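Local coordinates for protein effector EagT6 (Pseudomonas aeruginosa, PDB 1TU1) that is essential for delivering the toxin Tse6 to target cells, acting as a homodimer in the loading of Tse6 onto VgrG1a, at residues Gly33-Ala38 with Leu125-Pro130; Pro69-His74 with Leu89-Gln94; Leu100-Val105 with Thr117-Pro122. All blocks are in the same frame, centred on the assembly; numbering follows the deposited sequence. Where two conformers were deposited one is given.

Contact 1 (Gly33-Ala38 with Leu125-Pro130); sequences GPAREA and LPHHEP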
ATOM      1  N   GLY A  33      17.896  21.245   1.939  1.00 43.44           N
ATOM      2  CA  GLY A  33      18.722  22.154   1.159  1.00 43.62           C
ATOM      3  C   GLY A  33      18.321  22.204  -0.309  1.00 43.68           C
ATOM      4  O   GLY A  33      17.182  22.548  -0.625  1.00 44.86           O
ATOM      5  N   PRO A  34      19.252  21.890  -1.211  1.00 43.15           N
ATOM      6  CA  PRO A  34      18.956  21.808  -2.644  1.00 42.41           C
ATOM      7  C   PRO A  34      18.442  20.421  -3.091  1.00 41.12           C
ATOM      8  O   PRO A  34      17.962  20.294  -4.212  1.00 40.48           O
ATOM      9  CB  PRO A  34      20.316  22.087  -3.281  1.00 42.84           C
ATOM     10  CG  PRO A  34      21.297  21.482  -2.306  1.00 43.68           C
ATOM     11  CD  PRO A  34      20.671  21.602  -0.934  1.00 43.36           C
ATOM     12  N   ALA A  35      18.570  19.404  -2.243  1.00 39.91           N
ATOM     13  CA  ALA A  35      18.020  18.080  -2.548  1.00 38.63           C
ATOM     14  C   ALA A  35      16.504  18.085  -2.378  1.00 37.12           C
ATOM     15  O   ALA A  35      15.999  18.492  -1.352  1.00 36.54           O
ATOM     16  CB  ALA A  35      18.651  17.014  -1.657  1.00 38.78           C
ATOM     17  N   ARG A  36      15.794  17.623  -3.395  1.00 36.24           N
ATOM     18  CA  ARG A  36      14.343  17.492  -3.313  1.00 35.94           C
ATOM     19  C   ARG A  36      13.917  16.204  -2.582  1.00 34.01           C
ATOM     20  O   ARG A  36      14.724  15.307  -2.306  1.00 32.61           O
ATOM     21  CB  ARG A  36      13.705  17.523  -4.706  0.51 36.49           C
ATOM     22  CG  ARG A  36      14.156  18.669  -5.612  0.51 39.38           C
ATOM     23  CD  ARG A  36      13.983  20.066  -5.027  0.51 42.91           C
ATOM     24  NE  ARG A  36      14.111  21.110  -6.053  0.51 45.89           N
ATOM     25  CZ  ARG A  36      14.105  22.422  -5.809  0.51 48.82           C
ATOM     26  NH1 ARG A  36      13.956  22.887  -4.574  0.51 50.18           N
ATOM     27  NH2 ARG A  36      14.233  23.278  -6.814  0.51 50.25           N
ATOM     28  N   GLU A  37      12.637  16.157  -2.238  1.00 31.02           N
ATOM     29  CA  GLU A  37      12.053  14.995  -1.599  1.00 29.51           C
ATOM     30  C   GLU A  37      12.182  13.793  -2.525  1.00 27.08           C
ATOM     31  O   GLU A  37      11.932  13.895  -3.698  1.00 26.18           O
ATOM     32  CB  GLU A  37      10.574  15.258  -1.313  1.00 29.43           C
ATOM     33  CG  GLU A  37       9.902  14.236  -0.425  1.00 29.42           C
ATOM     34  CD  GLU A  37       8.528  14.694   0.043  1.00 29.27           C
ATOM     35  OE1 GLU A  37       7.578  14.511  -0.719  1.00 26.75           O
ATOM     36  OE2 GLU A  37       8.405  15.206   1.171  1.00 31.54           O
ATOM     37  N   ALA A  38      12.589  12.666  -1.975  1.00 26.35           N
ATOM     38  CA  ALA A  38      12.612  11.383  -2.705  1.00 25.69           C
ATOM     39  C   ALA A  38      11.512  10.459  -2.190  1.00 24.93           C
ATOM     40  O   ALA A  38      10.877  10.735  -1.182  1.00 24.48           O
ATOM     41  CB  ALA A  38      13.954  10.719  -2.493  1.00 25.32           C
ATOM     42  N   LEU A 125      20.699  11.744  -5.725  1.00 39.54           N
ATOM     43  CA  LEU A 125      20.991  10.394  -5.246  1.00 39.79           C
ATOM     44  C   LEU A 125      22.005  10.382  -4.092  1.00 39.82           C
ATOM     45  O   LEU A 125      21.759   9.749  -3.060  1.00 39.71           O
ATOM     46  CB  LEU A 125      21.414   9.461  -6.380  1.00 39.95           C
ATOM     47  CG  LEU A 125      21.819   8.055  -5.915  1.00 40.71           C
ATOM     48  CD1 LEU A 125      20.672   7.365  -5.159  1.00 41.12           C
ATOM     49  CD2 LEU A 125      22.279   7.193  -7.071  1.00 41.91           C
ATOM     50  N   PRO A 126      23.133  11.085  -4.222  1.00 39.87           N
ATOM     51  CA  PRO A 126      24.145  11.060  -3.151  1.00 39.31           C
ATOM     52  C   PRO A 126      23.631  11.554  -1.813  1.00 38.20           C
ATOM     53  O   PRO A 126      24.109  11.112  -0.776  1.00 38.70           O
ATOM     54  CB  PRO A 126      25.252  11.991  -3.687  1.00 39.76           C
ATOM     55  CG  PRO A 126      25.070  11.968  -5.141  1.00 40.06           C
ATOM     56  CD  PRO A 126      23.574  11.907  -5.362  1.00 39.90           C
ATOM     57  N   HIS A 127      22.678  12.475  -1.822  1.00 37.02           N
ATOM     58  CA  HIS A 127      22.140  12.988  -0.574  1.00 36.09           C
ATOM     59  C   HIS A 127      21.252  11.956   0.134  1.00 34.90           C
ATOM     60  O   HIS A 127      21.288  11.814   1.354  1.00 34.86           O
ATOM     61  CB  HIS A 127      21.339  14.266  -0.825  1.00 36.69           C
ATOM     62  CG  HIS A 127      20.657  14.763   0.399  1.00 37.67           C
ATOM     63  ND1 HIS A 127      19.431  14.286   0.807  1.00 42.31           N
ATOM     64  CD2 HIS A 127      21.058  15.635   1.350  1.00 41.43           C
ATOM     65  CE1 HIS A 127      19.094  14.863   1.945  1.00 41.90           C
ATOM     66  NE2 HIS A 127      20.066  15.684   2.298  1.00 43.65           N
ATOM     67  N   HIS A 128      20.440  11.245  -0.635  1.00 34.01           N
ATOM     68  CA  HIS A 128      19.467  10.309  -0.053  1.00 33.59           C
ATOM     69  C   HIS A 128      20.041   8.904   0.248  1.00 34.49           C
ATOM     70  O   HIS A 128      19.489   8.156   1.059  1.00 34.75           O
ATOM     71  CB  HIS A 128      18.253  10.210  -0.977  1.00 32.67           C
ATOM     72  CG  HIS A 128      17.398  11.436  -0.951  1.00 27.85           C
ATOM     73  ND1 HIS A 128      16.806  11.900   0.201  1.00 22.08           N
ATOM     74  CD2 HIS A 128      17.062  12.307  -1.929  1.00 27.61           C
ATOM     75  CE1 HIS A 128      16.128  13.001  -0.072  1.00 22.85           C
ATOM     76  NE2 HIS A 128      16.253  13.261  -1.359  1.00 24.57           N
ATOM     77  N   GLU A 129      21.158   8.585  -0.387  1.00 35.53           N
ATOM     78  CA  GLU A 129      21.739   7.241  -0.354  1.00 35.94           C
ATOM     79  C   GLU A 129      21.995   6.712   1.043  1.00 35.14           C
ATOM     80  O   GLU A 129      21.636   5.580   1.332  1.00 34.99           O
ATOM     81  CB  GLU A 129      23.006   7.205  -1.199  1.00 37.29           C
ATOM     82  CG  GLU A 129      23.517   5.819  -1.543  1.00 40.40           C
ATOM     83  CD  GLU A 129      24.545   5.846  -2.660  1.00 45.82           C
ATOM     84  OE1 GLU A 129      24.471   6.750  -3.526  1.00 48.23           O
ATOM     85  OE2 GLU A 129      25.434   4.955  -2.668  1.00 49.76           O
ATOM     86  N   PRO A 130      22.598   7.490   1.936  1.00 34.87           N
ATOM     87  CA  PRO A 130      22.859   7.001   3.291  1.00 34.01           C
ATOM     88  C   PRO A 130      21.623   6.481   4.034  1.00 33.23           C
ATOM     89  O   PRO A 130      21.679   5.400   4.643  1.00 32.67           O
ATOM     90  CB  PRO A 130      23.441   8.236   3.993  1.00 35.06           C
ATOM     91  CG  PRO A 130      24.057   9.014   2.887  1.00 34.88           C
ATOM     92  CD  PRO A 130      23.126   8.854   1.748  1.00 35.10           C
TER

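Contact 2 (Pro69-His74 with Leu89-Gln94); sequences PGFKLH and LDYQWQ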
ATOM      1  N   PRO A  69      11.435   4.948 -21.781  1.00 43.42           N
ATOM      2  CA  PRO A  69      12.254   5.843 -22.604  1.00 42.73           C
ATOM      3  C   PRO A  69      13.522   6.251 -21.886  1.00 42.00           C
ATOM      4  O   PRO A  69      13.477   6.567 -20.701  1.00 41.63           O
ATOM      5  CB  PRO A  69      11.344   7.061 -22.819  1.00 42.89           C
ATOM      6  CG  PRO A  69       9.971   6.523 -22.745  1.00 43.55           C
ATOM      7  CD  PRO A  69      10.033   5.409 -21.703  1.00 43.43           C
ATOM      8  N   GLY A  70      14.647   6.206 -22.591  1.00 41.45           N
ATOM      9  CA  GLY A  70      15.920   6.652 -22.047  1.00 41.23           C
ATOM     10  C   GLY A  70      16.522   5.706 -21.024  1.00 40.92           C
ATOM     11  O   GLY A  70      17.455   6.077 -20.323  1.00 39.97           O
ATOM     12  N   PHE A  71      16.006   4.480 -20.940  1.00 41.26           N
ATOM     13  CA  PHE A  71      16.484   3.535 -19.932  1.00 41.75           C
ATOM     14  C   PHE A  71      17.995   3.317 -20.071  1.00 42.51           C
ATOM     15  O   PHE A  71      18.495   3.135 -21.179  1.00 42.54           O
ATOM     16  CB  PHE A  71      15.761   2.191 -20.032  1.00 41.71           C
ATOM     17  CG  PHE A  71      16.335   1.136 -19.129  1.00 42.03           C
ATOM     18  CD1 PHE A  71      15.952   1.059 -17.798  1.00 40.78           C
ATOM     19  CD2 PHE A  71      17.271   0.225 -19.604  1.00 42.53           C
ATOM     20  CE1 PHE A  71      16.485   0.092 -16.958  1.00 41.54           C
ATOM     21  CE2 PHE A  71      17.809  -0.748 -18.751  1.00 42.16           C
ATOM     22  CZ  PHE A  71      17.415  -0.806 -17.434  1.00 41.48           C
ATOM     23  N   LYS A  72      18.700   3.345 -18.944  1.00 43.27           N
ATOM     24  CA  LYS A  72      20.124   3.062 -18.897  1.00 44.39           C
ATOM     25  C   LYS A  72      20.521   2.428 -17.562  1.00 43.88           C
ATOM     26  O   LYS A  72      20.367   3.030 -16.495  1.00 43.18           O
ATOM     27  CB  LYS A  72      20.919   4.343 -19.130  1.00 45.24           C
ATOM     28  CG  LYS A  72      22.421   4.146 -19.346  1.00 48.62           C
ATOM     29  CD  LYS A  72      23.091   5.505 -19.608  1.00 52.16           C
ATOM     30  CE  LYS A  72      24.434   5.384 -20.329  1.00 53.99           C
ATOM     31  NZ  LYS A  72      24.924   6.728 -20.795  1.00 54.92           N
ATOM     32  N   LEU A  73      21.052   1.209 -17.631  1.00 43.59           N
ATOM     33  CA  LEU A  73      21.481   0.489 -16.433  1.00 43.77           C
ATOM     34  C   LEU A  73      22.853   0.961 -15.982  1.00 43.59           C
ATOM     35  O   LEU A  73      23.822   0.796 -16.709  1.00 44.07           O
ATOM     36  CB  LEU A  73      21.514  -1.033 -16.690  1.00 43.64           C
ATOM     37  CG  LEU A  73      22.027  -1.881 -15.517  1.00 43.64           C
ATOM     38  CD1 LEU A  73      20.993  -1.932 -14.387  1.00 43.13           C
ATOM     39  CD2 LEU A  73      22.406  -3.296 -15.953  1.00 44.29           C
ATOM     40  N   HIS A  74      22.943   1.529 -14.783  1.00 43.53           N
ATOM     41  CA  HIS A  74      24.241   1.860 -14.202  1.00 44.00           C
ATOM     42  C   HIS A  74      24.933   0.609 -13.677  1.00 43.75           C
ATOM     43  O   HIS A  74      26.069   0.330 -14.058  1.00 43.61           O
ATOM     44  CB  HIS A  74      24.128   2.859 -13.050  1.00 44.36           C
ATOM     45  CG  HIS A  74      23.726   4.241 -13.472  1.00 46.01           C
ATOM     46  ND1 HIS A  74      22.938   4.485 -14.576  1.00 47.67           N
ATOM     47  CD2 HIS A  74      23.973   5.450 -12.911  1.00 47.41           C
ATOM     48  CE1 HIS A  74      22.730   5.786 -14.689  1.00 47.53           C
ATOM     49  NE2 HIS A  74      23.345   6.394 -13.690  1.00 47.03           N
ATOM     50  N   LEU A  89      19.203  -3.215  -8.862  1.00 29.19           N
ATOM     51  CA  LEU A  89      19.422  -2.560 -10.132  1.00 30.79           C
ATOM     52  C   LEU A  89      19.406  -1.054  -9.941  1.00 32.56           C
ATOM     53  O   LEU A  89      18.357  -0.492  -9.572  1.00 32.89           O
ATOM     54  CB  LEU A  89      18.322  -2.890 -11.118  1.00 30.51           C
ATOM     55  CG  LEU A  89      18.141  -4.344 -11.524  1.00 31.76           C
ATOM     56  CD1 LEU A  89      16.946  -4.409 -12.425  1.00 31.36           C
ATOM     57  CD2 LEU A  89      19.403  -4.889 -12.232  1.00 31.98           C
ATOM     58  N   ASP A  90      20.554  -0.417 -10.185  1.00 33.43           N
ATOM     59  CA  ASP A  90      20.660   1.036 -10.245  1.00 34.39           C
ATOM     60  C   ASP A  90      20.513   1.446 -11.676  1.00 34.76           C
ATOM     61  O   ASP A  90      21.300   1.040 -12.533  1.00 33.86           O
ATOM     62  CB  ASP A  90      21.997   1.508  -9.713  1.00 35.38           C
ATOM     63  CG  ASP A  90      22.165   1.202  -8.261  1.00 36.70           C
ATOM     64  OD1 ASP A  90      21.132   1.117  -7.552  1.00 38.31           O
ATOM     65  OD2 ASP A  90      23.269   1.006  -7.725  1.00 39.13           O
ATOM     66  N   TYR A  91      19.467   2.213 -11.961  1.00 34.97           N
ATOM     67  CA  TYR A  91      19.225   2.662 -13.314  1.00 35.27           C
ATOM     68  C   TYR A  91      18.544   4.016 -13.387  1.00 36.24           C
ATOM     69  O   TYR A  91      17.997   4.503 -12.398  1.00 36.23           O
ATOM     70  CB  TYR A  91      18.441   1.631 -14.099  1.00 34.61           C
ATOM     71  CG  TYR A  91      17.007   1.320 -13.664  1.00 35.76           C
ATOM     72  CD1 TYR A  91      15.916   1.959 -14.266  1.00 34.23           C
ATOM     73  CD2 TYR A  91      16.739   0.304 -12.740  1.00 35.56           C
ATOM     74  CE1 TYR A  91      14.614   1.643 -13.920  1.00 34.33           C
ATOM     75  CE2 TYR A  91      15.443  -0.024 -12.382  1.00 34.13           C
ATOM     76  CZ  TYR A  91      14.382   0.639 -12.969  1.00 35.48           C
ATOM     77  OH  TYR A  91      13.091   0.306 -12.626  1.00 33.56           O
ATOM     78  N   GLN A  92      18.607   4.607 -14.575  1.00 36.87           N
ATOM     79  CA  GLN A  92      17.911   5.842 -14.866  1.00 37.60           C
ATOM     80  C   GLN A  92      16.999   5.631 -16.049  1.00 37.18           C
ATOM     81  O   GLN A  92      17.206   4.706 -16.864  1.00 37.31           O
ATOM     82  CB  GLN A  92      18.902   7.001 -15.097  1.00 38.09           C
ATOM     83  CG  GLN A  92      19.659   7.019 -16.449  1.00 40.06           C
ATOM     84  CD  GLN A  92      20.564   8.273 -16.608  1.00 43.57           C
ATOM     85  OE1 GLN A  92      21.571   8.430 -15.897  1.00 45.85           O
ATOM     86  NE2 GLN A  92      20.191   9.160 -17.531  1.00 44.02           N
ATOM     87  N   TRP A  93      15.954   6.448 -16.113  1.00 36.22           N
ATOM     88  CA  TRP A  93      15.162   6.585 -17.320  1.00 36.43           C
ATOM     89  C   TRP A  93      14.573   8.008 -17.417  1.00 36.63           C
ATOM     90  O   TRP A  93      14.705   8.811 -16.488  1.00 36.09           O
ATOM     91  CB  TRP A  93      14.065   5.521 -17.410  1.00 36.42           C
ATOM     92  CG  TRP A  93      13.006   5.612 -16.353  1.00 36.28           C
ATOM     93  CD1 TRP A  93      13.166   5.392 -15.007  1.00 35.90           C
ATOM     94  CD2 TRP A  93      11.621   5.929 -16.540  1.00 34.70           C
ATOM     95  NE1 TRP A  93      11.965   5.548 -14.355  1.00 34.55           N
ATOM     96  CE2 TRP A  93      11.001   5.879 -15.268  1.00 33.58           C
ATOM     97  CE3 TRP A  93      10.838   6.268 -17.648  1.00 36.44           C
ATOM     98  CZ2 TRP A  93       9.652   6.151 -15.082  1.00 34.11           C
ATOM     99  CZ3 TRP A  93       9.478   6.531 -17.454  1.00 35.71           C
ATOM    100  CH2 TRP A  93       8.909   6.464 -16.179  1.00 33.66           C
ATOM    101  N   GLN A  94      13.939   8.295 -18.546  1.00 37.00           N
ATOM    102  CA  GLN A  94      13.427   9.628 -18.834  1.00 37.50           C
ATOM    103  C   GLN A  94      11.916   9.623 -18.752  1.00 36.67           C
ATOM    104  O   GLN A  94      11.228   9.140 -19.651  1.00 36.40           O
ATOM    105  CB  GLN A  94      13.868  10.105 -20.230  1.00 38.28           C
ATOM    106  CG  GLN A  94      13.390  11.531 -20.592  1.00 41.11           C
ATOM    107  CD  GLN A  94      13.683  11.899 -22.050  1.00 45.02           C
ATOM    108  OE1 GLN A  94      12.861  11.634 -22.950  1.00 47.89           O
ATOM    109  NE2 GLN A  94      14.852  12.495 -22.285  1.00 45.54           N
TER
HETATM  110  O   HOH W   1      17.927   8.477 -19.161  1.00 61.40           O

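Contact 3 (Leu100-Val105 with Thr117-Pro122); sequences LMLRQV and TLTTTP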
ATOM      1  N   LEU A 100      15.278  10.440 -14.080  1.00 40.78           N
ATOM      2  CA  LEU A 100      15.128   9.958 -12.721  1.00 39.64           C
ATOM      3  C   LEU A 100      16.133   8.856 -12.458  1.00 38.78           C
ATOM      4  O   LEU A 100      16.398   8.041 -13.338  1.00 38.38           O
ATOM      5  CB  LEU A 100      13.738   9.372 -12.548  1.00 39.73           C
ATOM      6  CG  LEU A 100      12.549  10.325 -12.579  1.00 39.49           C
ATOM      7  CD1 LEU A 100      11.348   9.505 -12.218  1.00 39.24           C
ATOM      8  CD2 LEU A 100      12.730  11.485 -11.623  1.00 39.38           C
ATOM      9  N   MET A 101      16.681   8.846 -11.247  1.00 37.74           N
ATOM     10  CA  MET A 101      17.576   7.810 -10.768  1.00 37.35           C
ATOM     11  C   MET A 101      16.823   6.864  -9.829  1.00 36.51           C
ATOM     12  O   MET A 101      16.217   7.298  -8.844  1.00 35.46           O
ATOM     13  CB  MET A 101      18.736   8.455 -10.020  1.00 37.82           C
ATOM     14  CG  MET A 101      19.932   7.561  -9.748  1.00 40.17           C
ATOM     15  SD  MET A 101      20.607   6.726 -11.225  1.00 44.61           S
ATOM     16  CE  MET A 101      21.309   5.265 -10.388  1.00 45.11           C
ATOM     17  N   LEU A 102      16.887   5.570 -10.141  1.00 35.40           N
ATOM     18  CA  LEU A 102      16.255   4.519  -9.351  1.00 34.46           C
ATOM     19  C   LEU A 102      17.275   3.552  -8.759  1.00 33.85           C
ATOM     20  O   LEU A 102      18.248   3.167  -9.417  1.00 33.95           O
ATOM     21  CB  LEU A 102      15.283   3.753 -10.233  1.00 34.34           C
ATOM     22  CG  LEU A 102      13.855   4.305 -10.222  1.00 35.27           C
ATOM     23  CD1 LEU A 102      13.769   5.699 -10.866  1.00 36.72           C
ATOM     24  CD2 LEU A 102      12.948   3.355 -10.931  1.00 35.76           C
ATOM     25  N   ARG A 103      17.062   3.175  -7.506  1.00 32.53           N
ATOM     26  CA  ARG A 103      17.737   2.043  -6.900  1.00 31.83           C
ATOM     27  C   ARG A 103      16.638   1.071  -6.462  1.00 30.33           C
ATOM     28  O   ARG A 103      15.915   1.336  -5.484  1.00 30.22           O
ATOM     29  CB  ARG A 103      18.595   2.493  -5.731  1.00 32.20           C
ATOM     30  CG  ARG A 103      19.556   3.652  -6.103  1.00 35.70           C
ATOM     31  CD  ARG A 103      20.771   3.759  -5.219  1.00 37.42           C
ATOM     32  NE  ARG A 103      21.753   2.718  -5.482  1.00 40.30           N
ATOM     33  CZ  ARG A 103      22.897   2.585  -4.817  1.00 44.30           C
ATOM     34  NH1 ARG A 103      23.197   3.392  -3.814  1.00 46.73           N
ATOM     35  NH2 ARG A 103      23.736   1.602  -5.117  1.00 45.86           N
ATOM     36  N   GLN A 104      16.510  -0.018  -7.217  1.00 27.82           N
ATOM     37  CA  GLN A 104      15.389  -0.951  -7.149  1.00 26.92           C
ATOM     38  C   GLN A 104      15.868  -2.355  -6.752  1.00 26.22           C
ATOM     39  O   GLN A 104      16.693  -2.956  -7.442  1.00 26.99           O
ATOM     40  CB  GLN A 104      14.687  -0.983  -8.498  1.00 26.60           C
ATOM     41  CG  GLN A 104      13.330  -1.646  -8.504  1.00 26.76           C
ATOM     42  CD  GLN A 104      12.522  -1.311  -9.730  1.00 27.71           C
ATOM     43  OE1 GLN A 104      12.938  -1.590 -10.856  1.00 27.83           O
ATOM     44  NE2 GLN A 104      11.365  -0.682  -9.523  1.00 26.50           N
ATOM     45  N   VAL A 105      15.402  -2.853  -5.614  1.00 24.39           N
ATOM     46  CA  VAL A 105      15.806  -4.163  -5.117  1.00 23.12           C
ATOM     47  C   VAL A 105      14.647  -5.162  -5.282  1.00 22.66           C
ATOM     48  O   VAL A 105      13.510  -4.904  -4.867  1.00 21.02           O
ATOM     49  CB  VAL A 105      16.223  -4.100  -3.671  1.00 22.91           C
ATOM     50  CG1 VAL A 105      16.661  -5.497  -3.147  1.00 23.30           C
ATOM     51  CG2 VAL A 105      17.368  -3.070  -3.460  1.00 24.72           C
ATOM     52  N   THR A 117      11.922   0.388  -4.008  1.00 22.69           N
ATOM     53  CA  THR A 117      12.337   1.287  -5.056  1.00 23.05           C
ATOM     54  C   THR A 117      12.605   2.658  -4.441  1.00 24.21           C
ATOM     55  O   THR A 117      11.696   3.263  -3.863  1.00 23.57           O
ATOM     56  CB  THR A 117      11.266   1.407  -6.125  1.00 23.81           C
ATOM     57  OG1 THR A 117      10.928   0.125  -6.692  1.00 23.01           O
ATOM     58  CG2 THR A 117      11.781   2.240  -7.315  1.00 24.59           C
ATOM     59  N   LEU A 118      13.848   3.120  -4.515  1.00 25.03           N
ATOM     60  CA  LEU A 118      14.174   4.522  -4.213  1.00 25.40           C
ATOM     61  C   LEU A 118      14.124   5.296  -5.526  1.00 26.42           C
ATOM     62  O   LEU A 118      14.772   4.913  -6.500  1.00 26.06           O
ATOM     63  CB  LEU A 118      15.566   4.633  -3.602  1.00 25.85           C
ATOM     64  CG  LEU A 118      16.066   6.072  -3.296  1.00 25.01           C
ATOM     65  CD1 LEU A 118      15.364   6.624  -2.081  1.00 24.88           C
ATOM     66  CD2 LEU A 118      17.558   6.053  -3.064  1.00 26.58           C
ATOM     67  N   THR A 119      13.368   6.389  -5.553  1.00 26.91           N
ATOM     68  CA  THR A 119      13.284   7.223  -6.711  1.00 27.62           C
ATOM     69  C   THR A 119      13.738   8.629  -6.360  1.00 28.98           C
ATOM     70  O   THR A 119      13.220   9.248  -5.435  1.00 28.23           O
ATOM     71  CB  THR A 119      11.866   7.272  -7.224  1.00 27.84           C
ATOM     72  OG1 THR A 119      11.418   5.957  -7.555  1.00 28.02           O
ATOM     73  CG2 THR A 119      11.802   8.045  -8.545  1.00 28.88           C
ATOM     74  N   THR A 120      14.703   9.122  -7.118  1.00 30.60           N
ATOM     75  CA  THR A 120      15.251  10.459  -6.914  1.00 32.74           C
ATOM     76  C   THR A 120      15.732  10.960  -8.271  1.00 33.64           C
ATOM     77  O   THR A 120      15.395  10.376  -9.290  1.00 33.20           O
ATOM     78  CB  THR A 120      16.364  10.393  -5.866  1.00 33.18           C
ATOM     79  OG1 THR A 120      16.759  11.710  -5.484  1.00 36.83           O
ATOM     80  CG2 THR A 120      17.643   9.766  -6.442  1.00 33.71           C
ATOM     81  N   THR A 121      16.456  12.074  -8.297  1.00 35.33           N
ATOM     82  CA  THR A 121      17.115  12.532  -9.527  1.00 36.22           C
ATOM     83  C   THR A 121      18.580  12.165  -9.406  1.00 36.43           C
ATOM     84  O   THR A 121      19.060  11.946  -8.309  1.00 36.46           O
ATOM     85  CB  THR A 121      17.026  14.069  -9.681  1.00 36.17           C
ATOM     86  OG1 THR A 121      17.584  14.688  -8.523  1.00 35.53           O
ATOM     87  CG2 THR A 121      15.585  14.551  -9.712  1.00 37.88           C
ATOM     88  N   PRO A 122      19.313  12.136 -10.514  1.00 37.77           N
ATOM     89  CA  PRO A 122      20.761  11.889 -10.434  1.00 38.54           C
ATOM     90  C   PRO A 122      21.473  12.846  -9.480  1.00 39.47           C
ATOM     91  O   PRO A 122      22.291  12.406  -8.670  1.00 40.41           O
ATOM     92  CB  PRO A 122      21.226  12.041 -11.879  1.00 38.67           C
ATOM     93  CG  PRO A 122      20.004  11.790 -12.700  1.00 38.39           C
ATOM     94  CD  PRO A 122      18.849  12.297 -11.904  1.00 37.25           C
TER

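Contact 1 (Gly33-Ala38 with Leu125-Pro130)
The imidazole of His-128 has Ala-38 CB on one face, with the methyl 3.6 Å from NE2, and His-127 ND1 over the opposite face, shifted toward the rim. Its edge is used for bonding: NE2 acts as the donor to Arg-36 O over 2.7 Å, with an N-H...O angle of 163°. The acceptor lies only 6° out of the ring plane. Seen from the carbonyl, the N-H arrives almost end-on. The neighbouring His-127 ring carries Ala-35 CB over one face, 3.6 Å from CG, and both methyl-ring pairs meet the geometry of CH-pi contacts, each carbon standing close to the ring normal. The first torsions separate the two rings: His-127 has CG anti to the backbone N, whereas His-128 has CG anti to its carbonyl carbon (chi1 -72°), which sends its NE2 on to the loop backbone. Arg-36 N is in turn hydrogen-bonded to Asp-124 OD2, just before the helix, so both polar backbone atoms of Arg-36 are engaged. The arrangement is that of a strand-connecting loop, between strands 25-29 and 38-45, fastened to the first turn of helix 125-137 in the DcrB-family fold.

Contact 2 (Pro69-His74 with Leu89-Gln94)
Strands 72-74 and 89-94 run antiparallel at 146°, with Lys-72 and Gln-92 as a hydrogen-bonded pair and Leu-73 and Tyr-91 as a non-hydrogen-bonded one. Lys-72 N bonds to Gln-92 O at 2.9 Å, and Gln-92 N returns to Lys-72 O at 3.0 Å. The ladder is extended at both ends, by Gln-94 N to Pro-69 O and by the more bent bond from His-74 N to Asp-90 O. On the face of Leu-73 and Tyr-91, Phe-71 CE1 comes to 3.3 Å from Tyr-91 CD1; the rings meet obliquely, their planes inclined at 51°. Tyr-91 CG sits between the backbone N and the carbonyl carbon (chi1 65°), which brings its ring beside Phe-71. Leu-73 CD1 reaches Leu-89 CD2 at 4.0 Å, the two side chains crossing nearly at right angles. On the opposite face, that of Lys-72 and Gln-92, Gln-92 OE1 lies at the edge of the His-74 ring, 3.1 Å from CE1, while Gln-92 NE2 donates to a water that in turn donates to Gly-70 O. This is the open end of the beta hairpin 72-81/84-95, at one margin of the antiparallel sheet, with helix 53-67 packing on Phe-71 and Leu-89.

Contact 3 (Leu100-Val105 with Thr117-Pro122)
Gln-104 NE2 and Thr-117 OG1 form the one side-chain hydrogen bond across these strands, 3.0 Å long and nearly straight at 166°, with the hydroxyl oxygen 7° from the amide plane. Gln-104 CG is anti to the backbone N and the chain continues extended, so the amide runs alongside Thr-117, both pointing the same way. On the same face, Leu-102 CD1 meets Thr-119 CG2 at 3.8 Å, and its CD2 touches Thr-117 CG2 at 4.0 Å, the leucine thus spanning two threonine methyls. The other face brings together Met-101 CB and Thr-120 CG2, with Pro-122 CD beyond them.

Beneath lies an almost ideally antiparallel ladder, the segment axes 175° apart. The hydrogen-bonded pairs are Met-101 with Thr-120 and Arg-103 with Leu-118; the bond from Leu-118 N to Arg-103 O is 2.9 Å. Further out, Gln-104 OE1 pairs with Tyr-91 OH. Arg-103 turns to the Met-101 face, where NE meets Asp-90 OD1 and NH1 meets Glu-129 OE2 in salt bridges. Two carboxylates around the guanidinium of the buried Arg-103 would be expected to stabilise its positive charge. In the modelled orientation of Gln-104, NE2 donates to Thr-117 OG1 and OE1 pairs with Tyr-91 OH, so both ends of the amide are held and its rotation is restrained.

In the fold
From the N terminus, the chain leaves strand 25-29 through the loop 33-38, which waits for its partner until helix 125-137; contact 1 therefore closes the longest loop and encloses the other two. Within it, contact 2 joins strands 72-81 and 84-95, and contact 3 then joins strands 98-107 and 113-120; these two hairpins follow in series without crossing. Strands 84-95 and 98-107 are sheet neighbours, so contacts 2 and 3 lie side by side in one sheet and touch, their centres about 9 Å apart. Contact 1 touches contact 3 through Leu-125 packing on Met-101, but not contact 2. Together they link the edge hairpin, the middle of the sheet, the 33-38 connection and helix 125-137.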